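Local coordinates for protein restriction endonuclease AspBHI (PDB 4OC8) that cleaves DNA that carries modified bases, as a modification-dependent restriction endonuclease that assembles from four copies of the chain, at residues R328-L333 with P353-T358. Numbering follows the deposited sequence.
Sequences REFGVL and PVILTT
The ring of F330 meets I355 obliquely, its CE2 lying 4.2 Å from CD1 of I355. The ring of F300, on strand 294-305, meets the F330 ring with the two planes about 20° apart. I296 of the second subunit packs on F330, P353 and I355. CG of F330 sits between the backbone N and the carbonyl carbon (chi1 66°), and the ring stands up from the strand on the I355 side of the sheet. The ring of P353 lies beside the backbone of E329 and F330. Its CG is 3.4 Å from O of E329, and its CB is 3.8 Å from CB of F330.

The two backbones run parallel, with G331 opposite V354, V332 opposite I355 and L333 opposite L356. P353 O accepts from G331 N, and G331 O from I355 N at 2.8 Å. I355 O then takes L333 N, and L333 O takes T357 N. The strands belong to a beta-alpha-beta unit with helix 341-349 as the crossover. The unit forms one edge, within this chain, of a mixed sheet consistent with the PD-(D/E)XK nuclease fold, with 354-357 outermost.

V332 and I355 lie side by side on the F330 side, with CG2 of V332 4.2 Å from CD1 of I355. Helix 251-263 also covers this face, through T260 and L263. The side chains of V354, L333 and L356 lie on the other face. There CD2 of L333 meets CD2 of L356 at 3.8 Å. Helix 315-324 covers this face, with L321 touching both L333 and V354.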
ATOM      1  N   ARG A 328      11.964  -8.768  -7.758  1.00 74.51           N
ATOM      2  CA  ARG A 328      11.244  -7.816  -6.923  1.00 63.01           C
ATOM      3  C   ARG A 328       9.746  -7.872  -7.197  1.00 59.40           C
ATOM      4  O   ARG A 328       9.315  -8.373  -8.236  1.00 63.61           O
ATOM      5  CB  ARG A 328      11.794  -6.406  -7.133  1.00 60.47           C
ATOM      6  CG  ARG A 328      13.313  -6.364  -7.091  1.00 64.95           C
ATOM      7  CD  ARG A 328      13.839  -5.097  -6.455  1.00 61.53           C
ATOM      8  NE  ARG A 328      15.049  -5.363  -5.682  1.00 58.53           N
ATOM      9  CZ  ARG A 328      16.269  -5.412  -6.203  1.00 69.00           C
ATOM     10  NH1 ARG A 328      16.442  -5.211  -7.505  1.00 69.02           N
ATOM     11  NH2 ARG A 328      17.314  -5.660  -5.424  1.00 64.37           N
ATOM     12  N   GLU A 329       8.957  -7.369  -6.256  1.00 55.06           N
ATOM     13  CA  GLU A 329       7.505  -7.486  -6.332  1.00 58.09           C
ATOM     14  C   GLU A 329       6.919  -6.653  -7.460  1.00 46.93           C
ATOM     15  O   GLU A 329       6.046  -7.118  -8.193  1.00 55.74           O
ATOM     16  CB  GLU A 329       6.861  -7.093  -5.001  1.00 59.51           C
ATOM     17  CG  GLU A 329       7.537  -7.707  -3.783  1.00 73.49           C
ATOM     18  CD  GLU A 329       7.561  -9.224  -3.812  1.00 94.17           C
ATOM     19  OE1 GLU A 329       6.645  -9.831  -4.410  1.00101.70           O
ATOM     20  OE2 GLU A 329       8.503  -9.806  -3.233  1.00103.74           O
ATOM     21  N   PHE A 330       7.398  -5.422  -7.598  1.00 39.64           N
ATOM     22  CA  PHE A 330       6.909  -4.553  -8.663  1.00 41.16           C
ATOM     23  C   PHE A 330       7.905  -3.474  -9.106  1.00 39.72           C
ATOM     24  O   PHE A 330       9.030  -3.399  -8.609  1.00 39.61           O
ATOM     25  CB  PHE A 330       5.569  -3.925  -8.267  1.00 37.06           C
ATOM     26  CG  PHE A 330       5.657  -2.970  -7.111  1.00 41.87           C
ATOM     27  CD1 PHE A 330       5.753  -3.440  -5.806  1.00 40.29           C
ATOM     28  CD2 PHE A 330       5.624  -1.601  -7.327  1.00 32.20           C
ATOM     29  CE1 PHE A 330       5.825  -2.561  -4.740  1.00 33.05           C
ATOM     30  CE2 PHE A 330       5.693  -0.718  -6.269  1.00 32.49           C
ATOM     31  CZ  PHE A 330       5.793  -1.197  -4.972  1.00 36.87           C
ATOM     32  N   GLY A 331       7.481  -2.650 -10.059  1.00 32.63           N
ATOM     33  CA  GLY A 331       8.300  -1.557 -10.544  1.00 36.96           C
ATOM     34  C   GLY A 331       7.512  -0.273 -10.732  1.00 42.25           C
ATOM     35  O   GLY A 331       6.326  -0.309 -11.053  1.00 47.91           O
ATOM     36  N   VAL A 332       8.168   0.864 -10.517  1.00 37.65           N
ATOM     37  CA  VAL A 332       7.572   2.170 -10.774  1.00 37.92           C
ATOM     38  C   VAL A 332       8.350   2.867 -11.882  1.00 37.99           C
ATOM     39  O   VAL A 332       9.578   2.906 -11.858  1.00 40.49           O
ATOM     40  CB  VAL A 332       7.595   3.084  -9.523  1.00 35.95           C
ATOM     41  CG1 VAL A 332       6.765   4.335  -9.765  1.00 36.47           C
ATOM     42  CG2 VAL A 332       7.094   2.351  -8.301  1.00 29.99           C
ATOM     43  N   LEU A 333       7.631   3.409 -12.857  1.00 38.49           N
ATOM     44  CA  LEU A 333       8.249   4.155 -13.940  1.00 32.70           C
ATOM     45  C   LEU A 333       7.744   5.578 -13.923  1.00 36.59           C
ATOM     46  O   LEU A 333       6.585   5.831 -14.241  1.00 49.63           O
ATOM     47  CB  LEU A 333       7.940   3.518 -15.293  1.00 32.71           C
ATOM     48  CG  LEU A 333       8.469   4.285 -16.506  1.00 36.16           C
ATOM     49  CD1 LEU A 333       9.339   3.389 -17.362  1.00 41.06           C
ATOM     50  CD2 LEU A 333       7.331   4.863 -17.330  1.00 41.70           C
ATOM     51  N   PRO A 353       3.664  -6.123 -13.203  1.00 45.44           N
ATOM     52  CA  PRO A 353       3.377  -5.264 -12.051  1.00 38.79           C
ATOM     53  C   PRO A 353       4.142  -3.946 -12.129  1.00 42.01           C
ATOM     54  O   PRO A 353       5.012  -3.690 -11.299  1.00 46.16           O
ATOM     55  CB  PRO A 353       3.862  -6.103 -10.863  1.00 32.82           C
ATOM     56  CG  PRO A 353       4.913  -6.974 -11.425  1.00 38.78           C
ATOM     57  CD  PRO A 353       4.521  -7.266 -12.847  1.00 44.46           C
ATOM     58  N   VAL A 354       3.816  -3.117 -13.116  1.00 44.44           N
ATOM     59  CA  VAL A 354       4.543  -1.867 -13.332  1.00 36.58           C
ATOM     60  C   VAL A 354       3.628  -0.652 -13.284  1.00 35.76           C
ATOM     61  O   VAL A 354       2.701  -0.539 -14.081  1.00 46.83           O
ATOM     62  CB  VAL A 354       5.278  -1.878 -14.686  1.00 34.44           C
ATOM     63  CG1 VAL A 354       5.750  -0.484 -15.048  1.00 39.24           C
ATOM     64  CG2 VAL A 354       6.443  -2.838 -14.646  1.00 40.90           C
ATOM     65  N   ILE A 355       3.892   0.255 -12.347  1.00 40.67           N
ATOM     66  CA  ILE A 355       3.154   1.515 -12.254  1.00 39.22           C
ATOM     67  C   ILE A 355       3.703   2.513 -13.261  1.00 41.10           C
ATOM     68  O   ILE A 355       4.906   2.736 -13.323  1.00 41.48           O
ATOM     69  CB  ILE A 355       3.278   2.151 -10.859  1.00 35.11           C
ATOM     70  CG1 ILE A 355       2.778   1.192  -9.781  1.00 36.20           C
ATOM     71  CG2 ILE A 355       2.513   3.460 -10.801  1.00 31.65           C
ATOM     72  CD1 ILE A 355       2.993   1.697  -8.382  1.00 30.46           C
ATOM     73  N   LEU A 356       2.819   3.118 -14.044  1.00 41.10           N
ATOM     74  CA  LEU A 356       3.234   4.088 -15.048  1.00 38.17           C
ATOM     75  C   LEU A 356       2.835   5.502 -14.646  1.00 42.04           C
ATOM     76  O   LEU A 356       1.694   5.920 -14.851  1.00 41.77           O
ATOM     77  CB  LEU A 356       2.643   3.742 -16.420  1.00 36.85           C
ATOM     78  CG  LEU A 356       3.031   2.393 -17.034  1.00 33.80           C
ATOM     79  CD1 LEU A 356       2.195   2.116 -18.265  1.00 30.37           C
ATOM     80  CD2 LEU A 356       4.514   2.363 -17.373  1.00 43.26           C
ATOM     81  N   THR A 357       3.787   6.236 -14.080  1.00 43.00           N
ATOM     82  CA  THR A 357       3.565   7.615 -13.675  1.00 37.56           C
ATOM     83  C   THR A 357       3.986   8.555 -14.794  1.00 39.73           C
ATOM     84  O   THR A 357       5.175   8.781 -15.006  1.00 47.15           O
ATOM     85  CB  THR A 357       4.380   7.954 -12.421  1.00 40.44           C
ATOM     86  OG1 THR A 357       4.263   6.888 -11.475  1.00 44.89           O
ATOM     87  CG2 THR A 357       3.886   9.239 -11.791  1.00 41.77           C
ATOM     88  N   THR A 358       3.008   9.100 -15.508  1.00 38.67           N
ATOM     89  CA  THR A 358       3.280   9.993 -16.625  1.00 38.88           C
ATOM     90  C   THR A 358       3.205  11.456 -16.204  1.00 41.33           C
ATOM     91  O   THR A 358       3.059  11.758 -15.020  1.00 46.56           O
ATOM     92  CB  THR A 358       2.308   9.737 -17.784  1.00 43.77           C
ATOM     93  OG1 THR A 358       0.980  10.115 -17.397  1.00 43.32           O
ATOM     94  CG2 THR A 358       2.327   8.269 -18.156  1.00 33.66           C
TER